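Local coordinates for type II toxin-antitoxin system RelE/ParE family toxin (Pyrococcus horikoshii, PDB 1WMI), which probably acts as the toxin of a type II toxin-antitoxin pair; relatives of the RelE type cut messenger RNA on the ribosome, at residues Asp31-Glu34 / Val38-Glu41; Glu36-Pro39 / Asp44-Lys47; Tyr68-Asn71 / Val76-Ile79. All blocks are in the same frame, centred on the assembly; numbering follows the deposited sequence.

Contact 1 of 3, residues Asp31-Glu34 / Val38-Glu41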
loop_
_atom_site.group_PDB
_atom_site.type_symbol
_atom_site.label_atom_id
_atom_site.label_comp_id
_atom_site.label_asym_id
_atom_site.label_seq_id
_atom_site.Cartn_x
_atom_site.Cartn_y
_atom_site.Cartn_z
ATOM N N ASP A 31 -4.240 -18.698 -5.491
ATOM C CA ASP A 31 -5.397 -19.356 -4.884
ATOM C C ASP A 31 -6.380 -18.330 -4.313
ATOM O O ASP A 31 -7.595 -18.473 -4.446
ATOM C CB ASP A 31 -4.935 -20.319 -3.780
ATOM C CG ASP A 31 -4.264 -21.569 -4.335
ATOM O OD1 ASP A 31 -3.676 -22.334 -3.541
ATOM O OD2 ASP A 31 -4.331 -21.798 -5.560
ATOM N N ILE A 32 -5.851 -17.288 -3.680
ATOM C CA ILE A 32 -6.703 -16.256 -3.107
ATOM C C ILE A 32 -7.347 -15.398 -4.193
ATOM O O ILE A 32 -8.521 -15.030 -4.103
ATOM C CB ILE A 32 -5.901 -15.371 -2.131
ATOM C CG1 ILE A 32 -5.520 -16.203 -0.902
ATOM C CG2 ILE A 32 -6.714 -14.150 -1.747
ATOM C CD1 ILE A 32 -4.593 -15.531 0.065
ATOM N N LEU A 33 -6.581 -15.090 -5.227
ATOM C CA LEU A 33 -7.067 -14.281 -6.344
ATOM C C LEU A 33 -8.332 -14.865 -6.995
ATOM O O LEU A 33 -9.213 -14.124 -7.454
ATOM C CB LEU A 33 -5.947 -14.153 -7.384
ATOM C CG LEU A 33 -5.303 -12.783 -7.625
ATOM C CD1 LEU A 33 -5.146 -12.011 -6.322
ATOM C CD2 LEU A 33 -3.968 -12.996 -8.316
ATOM N N GLU A 34 -8.422 -16.193 -7.031
ATOM C CA GLU A 34 -9.576 -16.854 -7.630
ATOM C C GLU A 34 -10.877 -16.597 -6.871
ATOM O O GLU A 34 -11.960 -16.732 -7.432
ATOM C CB GLU A 34 -9.315 -18.357 -7.758
ATOM C CG GLU A 34 -8.236 -18.664 -8.789
ATOM C CD GLU A 34 -7.808 -20.117 -8.794
ATOM O OE1 GLU A 34 -6.919 -20.469 -9.596
ATOM O OE2 GLU A 34 -8.351 -20.910 -8.000
ATOM N N VAL A 38 -9.209 -8.456 -5.326
ATOM C CA VAL A 38 -8.403 -7.416 -4.700
ATOM C C VAL A 38 -8.234 -7.679 -3.206
ATOM O O VAL A 38 -8.935 -7.102 -2.378
ATOM C CB VAL A 38 -9.026 -6.003 -4.894
ATOM C CG1 VAL A 38 -8.050 -4.937 -4.391
ATOM C CG2 VAL A 38 -9.358 -5.766 -6.366
ATOM N N PRO A 39 -7.318 -8.590 -2.846
ATOM C CA PRO A 39 -7.063 -8.920 -1.440
ATOM C C PRO A 39 -6.195 -7.807 -0.853
ATOM O O PRO A 39 -5.029 -8.017 -0.536
ATOM C CB PRO A 39 -6.324 -10.250 -1.538
ATOM C CG PRO A 39 -5.529 -10.073 -2.798
ATOM C CD PRO A 39 -6.540 -9.469 -3.738
ATOM N N ARG A 40 -6.786 -6.622 -0.729
ATOM C CA ARG A 40 -6.091 -5.439 -0.239
ATOM C C ARG A 40 -5.235 -5.592 1.004
ATOM O O ARG A 40 -4.054 -5.251 0.988
ATOM C CB ARG A 40 -7.089 -4.300 -0.019
ATOM C CG ARG A 40 -6.478 -3.065 0.626
ATOM C CD ARG A 40 -6.619 -1.837 -0.267
ATOM N NE ARG A 40 -6.371 -0.600 0.473
ATOM C CZ ARG A 40 -6.270 0.608 -0.077
ATOM N NH1 ARG A 40 -6.045 1.663 0.695
ATOM N NH2 ARG A 40 -6.384 0.764 -1.390
ATOM N N GLU A 41 -5.836 -6.101 2.073
ATOM C CA GLU A 41 -5.160 -6.266 3.353
ATOM C C GLU A 41 -3.968 -7.213 3.351
ATOM O O GLU A 41 -2.869 -6.843 3.770
ATOM C CB GLU A 41 -6.160 -6.749 4.403
ATOM C CG GLU A 41 -6.100 -6.005 5.723
ATOM C CD GLU A 41 -7.201 -4.969 5.852
ATOM O OE1 GLU A 41 -8.382 -5.348 5.712
ATOM O OE2 GLU A 41 -6.893 -3.782 6.096
#

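Contact 2 of 3, residues Glu36-Pro39 / Asp44-Lys47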
loop_
_atom_site.group_PDB
_atom_site.type_symbol
_atom_site.label_atom_id
_atom_site.label_comp_id
_atom_site.label_asym_id
_atom_site.label_seq_id
_atom_site.Cartn_x
_atom_site.Cartn_y
_atom_site.Cartn_z
ATOM N N GLU A 36 -10.988 -13.764 -4.317
ATOM C CA GLU A 36 -10.951 -12.334 -4.050
ATOM C C GLU A 36 -9.995 -11.649 -5.022
ATOM O O GLU A 36 -8.785 -11.803 -4.919
ATOM C CB GLU A 36 -10.476 -12.113 -2.611
ATOM C CG GLU A 36 -10.591 -10.684 -2.123
ATOM C CD GLU A 36 -12.018 -10.322 -1.768
ATOM O OE1 GLU A 36 -12.336 -9.113 -1.714
ATOM O OE2 GLU A 36 -12.824 -11.256 -1.532
ATOM N N PRO A 37 -10.525 -10.886 -5.985
ATOM C CA PRO A 37 -9.703 -10.182 -6.978
ATOM C C PRO A 37 -8.785 -9.089 -6.414
ATOM O O PRO A 37 -7.713 -8.820 -6.962
ATOM C CB PRO A 37 -10.745 -9.632 -7.944
ATOM C CG PRO A 37 -11.911 -9.366 -7.041
ATOM C CD PRO A 37 -11.955 -10.635 -6.223
ATOM N N VAL A 38 -9.209 -8.456 -5.326
ATOM C CA VAL A 38 -8.403 -7.416 -4.700
ATOM C C VAL A 38 -8.234 -7.679 -3.206
ATOM O O VAL A 38 -8.935 -7.102 -2.378
ATOM C CB VAL A 38 -9.026 -6.003 -4.894
ATOM C CG1 VAL A 38 -8.050 -4.937 -4.391
ATOM C CG2 VAL A 38 -9.358 -5.766 -6.366
ATOM N N PRO A 39 -7.318 -8.590 -2.846
ATOM C CA PRO A 39 -7.063 -8.920 -1.440
ATOM C C PRO A 39 -6.195 -7.807 -0.853
ATOM O O PRO A 39 -5.029 -8.017 -0.536
ATOM C CB PRO A 39 -6.324 -10.250 -1.538
ATOM C CG PRO A 39 -5.529 -10.073 -2.798
ATOM C CD PRO A 39 -6.540 -9.469 -3.738
ATOM N N ASP A 44 -1.318 -5.864 0.451
ATOM C CA ASP A 44 -1.069 -4.425 0.310
ATOM C C ASP A 44 -1.304 -3.953 -1.120
ATOM O O ASP A 44 -0.556 -3.131 -1.646
ATOM C CB ASP A 44 0.380 -4.136 0.719
ATOM C CG ASP A 44 0.577 -2.726 1.248
ATOM O OD1 ASP A 44 -0.379 -1.916 1.197
ATOM O OD2 ASP A 44 1.699 -2.428 1.718
ATOM N N VAL A 45 -2.352 -4.467 -1.746
ATOM C CA VAL A 45 -2.652 -4.120 -3.124
ATOM C C VAL A 45 -3.222 -2.716 -3.326
ATOM O O VAL A 45 -3.982 -2.214 -2.495
ATOM C CB VAL A 45 -3.640 -5.144 -3.739
ATOM C CG1 VAL A 45 -3.131 -6.566 -3.518
ATOM C CG2 VAL A 45 -4.998 -4.984 -3.115
ATOM N N ILE A 46 -2.847 -2.092 -4.445
ATOM C CA ILE A 46 -3.338 -0.763 -4.800
ATOM C C ILE A 46 -3.847 -0.756 -6.241
ATOM O O ILE A 46 -3.298 -1.446 -7.103
ATOM C CB ILE A 46 -2.239 0.304 -4.689
ATOM C CG1 ILE A 46 -1.083 -0.042 -5.632
ATOM C CG2 ILE A 46 -1.766 0.419 -3.251
ATOM C CD1 ILE A 46 -0.020 1.033 -5.714
ATOM N N LYS A 47 -4.898 0.015 -6.504
ATOM C CA LYS A 47 -5.433 0.102 -7.858
ATOM C C LYS A 47 -4.641 1.128 -8.663
ATOM O O LYS A 47 -4.688 2.330 -8.376
ATOM C CB LYS A 47 -6.909 0.503 -7.844
ATOM C CG LYS A 47 -7.546 0.516 -9.228
ATOM C CD LYS A 47 -9.056 0.698 -9.150
ATOM C CE LYS A 47 -9.422 2.070 -8.600
ATOM N NZ LYS A 47 -10.893 2.303 -8.558
#

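Contact 3 of 3, residues Tyr68-Asn71 / Val76-Ile79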
loop_
_atom_site.group_PDB
_atom_site.type_symbol
_atom_site.label_atom_id
_atom_site.label_comp_id
_atom_site.label_asym_id
_atom_site.label_seq_id
_atom_site.Cartn_x
_atom_site.Cartn_y
_atom_site.Cartn_z
ATOM N N TYR A 68 -1.187 -6.933 -12.010
ATOM C CA TYR A 68 -2.179 -7.736 -12.708
ATOM C C TYR A 68 -3.420 -6.951 -13.072
ATOM O O TYR A 68 -3.637 -5.845 -12.581
ATOM C CB TYR A 68 -2.570 -8.940 -11.840
ATOM C CG TYR A 68 -3.289 -8.602 -10.546
ATOM C CD1 TYR A 68 -4.677 -8.609 -10.474
ATOM C CD2 TYR A 68 -2.572 -8.324 -9.382
ATOM C CE1 TYR A 68 -5.341 -8.355 -9.275
ATOM C CE2 TYR A 68 -3.223 -8.069 -8.179
ATOM C CZ TYR A 68 -4.610 -8.089 -8.132
ATOM O OH TYR A 68 -5.261 -7.859 -6.943
ATOM N N SER A 69 -4.234 -7.529 -13.947
ATOM C CA SER A 69 -5.464 -6.885 -14.364
ATOM C C SER A 69 -6.667 -7.719 -13.965
ATOM O O SER A 69 -6.572 -8.935 -13.807
ATOM C CB SER A 69 -5.466 -6.680 -15.874
ATOM O OG SER A 69 -5.270 -7.908 -16.545
ATOM N N VAL A 70 -7.800 -7.052 -13.794
ATOM C CA VAL A 70 -9.034 -7.729 -13.435
ATOM C C VAL A 70 -10.088 -7.326 -14.445
ATOM O O VAL A 70 -10.405 -6.144 -14.595
ATOM C CB VAL A 70 -9.526 -7.342 -12.011
ATOM C CG1 VAL A 70 -10.867 -8.024 -11.712
ATOM C CG2 VAL A 70 -8.500 -7.748 -10.978
ATOM N N ASN A 71 -10.602 -8.319 -15.159
ATOM C CA ASN A 71 -11.641 -8.106 -16.150
ATOM C C ASN A 71 -12.885 -8.594 -15.437
ATOM O O ASN A 71 -13.136 -9.799 -15.361
ATOM C CB ASN A 71 -11.373 -8.963 -17.384
ATOM C CG ASN A 71 -12.248 -8.586 -18.559
ATOM O OD1 ASN A 71 -13.162 -7.779 -18.432
ATOM N ND2 ASN A 71 -11.973 -9.181 -19.713
ATOM N N VAL A 76 -11.771 -12.509 -15.417
ATOM C CA VAL A 76 -10.437 -12.980 -15.749
ATOM C C VAL A 76 -9.388 -12.088 -15.110
ATOM O O VAL A 76 -9.415 -10.865 -15.274
ATOM C CB VAL A 76 -10.218 -12.993 -17.278
ATOM C CG1 VAL A 76 -8.765 -13.250 -17.604
ATOM C CG2 VAL A 76 -11.075 -14.062 -17.901
ATOM N N ILE A 77 -8.482 -12.711 -14.365
ATOM C CA ILE A 77 -7.397 -12.006 -13.697
ATOM C C ILE A 77 -6.120 -12.401 -14.420
ATOM O O ILE A 77 -5.836 -13.586 -14.599
ATOM C CB ILE A 77 -7.291 -12.409 -12.210
ATOM C CG1 ILE A 77 -8.569 -11.989 -11.475
ATOM C CG2 ILE A 77 -6.064 -11.762 -11.574
ATOM C CD1 ILE A 77 -8.515 -12.199 -9.982
ATOM N N LYS A 78 -5.350 -11.416 -14.857
ATOM C CA LYS A 78 -4.130 -11.731 -15.575
ATOM C C LYS A 78 -2.951 -11.168 -14.835
ATOM O O LYS A 78 -2.960 -10.001 -14.452
ATOM C CB LYS A 78 -4.160 -11.144 -16.990
ATOM C CG LYS A 78 -5.304 -11.634 -17.862
ATOM C CD LYS A 78 -5.221 -11.039 -19.261
ATOM C CE LYS A 78 -6.458 -11.355 -20.069
ATOM N NZ LYS A 78 -6.342 -10.808 -21.445
ATOM N N ILE A 79 -1.951 -12.017 -14.616
ATOM C CA ILE A 79 -0.729 -11.601 -13.953
ATOM C C ILE A 79 0.110 -11.034 -15.092
ATOM O O ILE A 79 0.606 -11.778 -15.934
ATOM C CB ILE A 79 0.007 -12.804 -13.313
ATOM C CG1 ILE A 79 -0.942 -13.569 -12.378
ATOM C CG2 ILE A 79 1.258 -12.323 -12.576
ATOM C CD1 ILE A 79 -1.461 -12.773 -11.206
HETATM O O HOH W 1 -7.815 -9.019 -16.867
#

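Contact 1 of 3, residues Asp31-Glu34 / Val38-Glu41
Ile-32 and Leu-33, late in helix 20-33, both lean on the ring of Pro-39, the centre of an inverse gamma turn that leads into the short helix 40-43. The two side chains take different parts of the ring. Ile-32 points its branch methyl at it, with CG2 set 3.9 Å from Pro-39 CB; that methyl stands opposite the backbone N (chi1 -68° for the CG1 branch), and the same side chain also packs on Lys-42 and Phe-43. Leu-33 starts off across the line to the loop and only its end swings in. Its first torsion, -113°, lies well away from a staggered value, and CD1 comes to rest 3.9 Å from Pro-39 CD. Both side chains run at a slant to the ring rather than stacking flat on it. Leu-33 is also packed by Val-5, Ile-77 and Ile-79, so this part of the helix is tied to the sheet beneath as well as to the loop. No hydrogen bond crosses the contact. Within the loop, the inverse gamma turn at Pro-39 brings Arg-40 N to 2.8 Å from Val-38 O, a weak bond.

Contact 2 of 3, residues Glu36-Pro39 / Asp44-Lys47
Val-45 meets Val-38 and Pro-39 at the point where the chain, having left helix 20-33 and made the short helix 40-43, enters strand 46-49, the outermost strand of the RelE/ParE-type sheet on this side within the chain. The tight part is a methyl-to-methyl meeting: Val-38 CG1 and Val-45 CG2 are 3.3 Å apart, closer than carbons usually sit, and the two side chains meet at a slant. Both methyls are brought there by their torsions. In Val-38, CG1 is anti to the backbone N (chi1 -172°), while Val-45, whose CB points at the loop, holds CG2 between its own N and carbonyl carbon. The same CG2 also lies 3.8 Å from Pro-39 C, so it also rests on the loop backbone at ordinary contact distance.

Toward the ring of Pro-39 the fit is looser. Its CG stands 4.3 Å from Val-45 CG1, and Pro-39 O and Asp-44 N, 4.4 Å apart, make no hydrogen bond. Beyond the valines, the polar ends turn to other chains of the assembly. Asp-44, which leaves helix 40-43 with positive phi, points away from the loop, and its OD2 makes salt bridges with Arg-60 NE and Arg-58 NH1 of the second subunit. Lys-47 NZ donates to the backbone of another protein's chain, probably the antitoxin, which also packs on Val-38.

With no hydrogen bond between the two segments, the direct contact is apolar and depends on shape, while the charged groups of Asp-44 and Lys-47 pair with other chains.

Contact 3 of 3, residues Tyr68-Asn71 / Val76-Ile79
Strands 68-71 and 76-79 run antiparallel, their axes 4.6 Å apart at closest and their directions 169° apart, with Ser-69 facing Lys-78 and Asn-71 facing Val-76 as hydrogen-bonded pairs. Asn-71 N gives to Val-76 O at 2.8 Å and Val-76 N returns to Asn-71 O. Lys-78 N likewise donates to Ser-69 O; the reverse bond, from Ser-69 N, is present too, but the position of its acceptor Lys-78 O is less sure. Ser-69 O takes a further approach from Ile-77 CA at 3.2 Å, a CA-H...O contact.

On one face sit Tyr-68, Val-70, Ile-77 and Ile-79. Tyr-68 and Ile-77 lie alongside each other and point the same way, with Ile-77 CG2 set obliquely to the ring, 3.6 Å from Tyr-68 CD1. Ile-79 folds its CD1 back to Tyr-68 CB at 4.0 Å, its last torsion being turned to -62° instead of extended. The tyrosine ring carries its hydroxyl well off the sheet to a hydrogen bond with Pro-37 O.

The other face is more polar. A water joins Ser-69 OG, 2.8 Å away, to Val-76 O, to which it donates; that carbonyl therefore serves both the water and Asn-71 N. Ser-69 OG also touches Lys-78 CB, from which the extended lysine reaches the backbone of another protein's chain.

Flanked by strand 54-60 on one side and on the other by strand 4-8, parallel to 76-83, this is the beta hairpin at the middle of the mixed sheet of the RelE/ParE-type fold.

How the contacts relate
Contacts 1 and 2 are two sides of one loop: they share Val-38 and Pro-39, the first tying it back to helix 20-33, the second forward to strand 46-49. Both are buried and apolar, with no hydrogen bond between their segments. Contact 3, equally central, is made mainly by backbone bonds, with a polar face that touches another protein's chain. Its other face lies under the loop and the last part of the helix: Ile-79 CD1 is 3.8 Å from Leu-33 CD2, and Ile-77 CD1 is 3.8 Å from Pro-37 CA. The hairpin thus underlies Leu-33 and the prolines of the loop, while Val-38 and Val-45 also lean on strand 54-60.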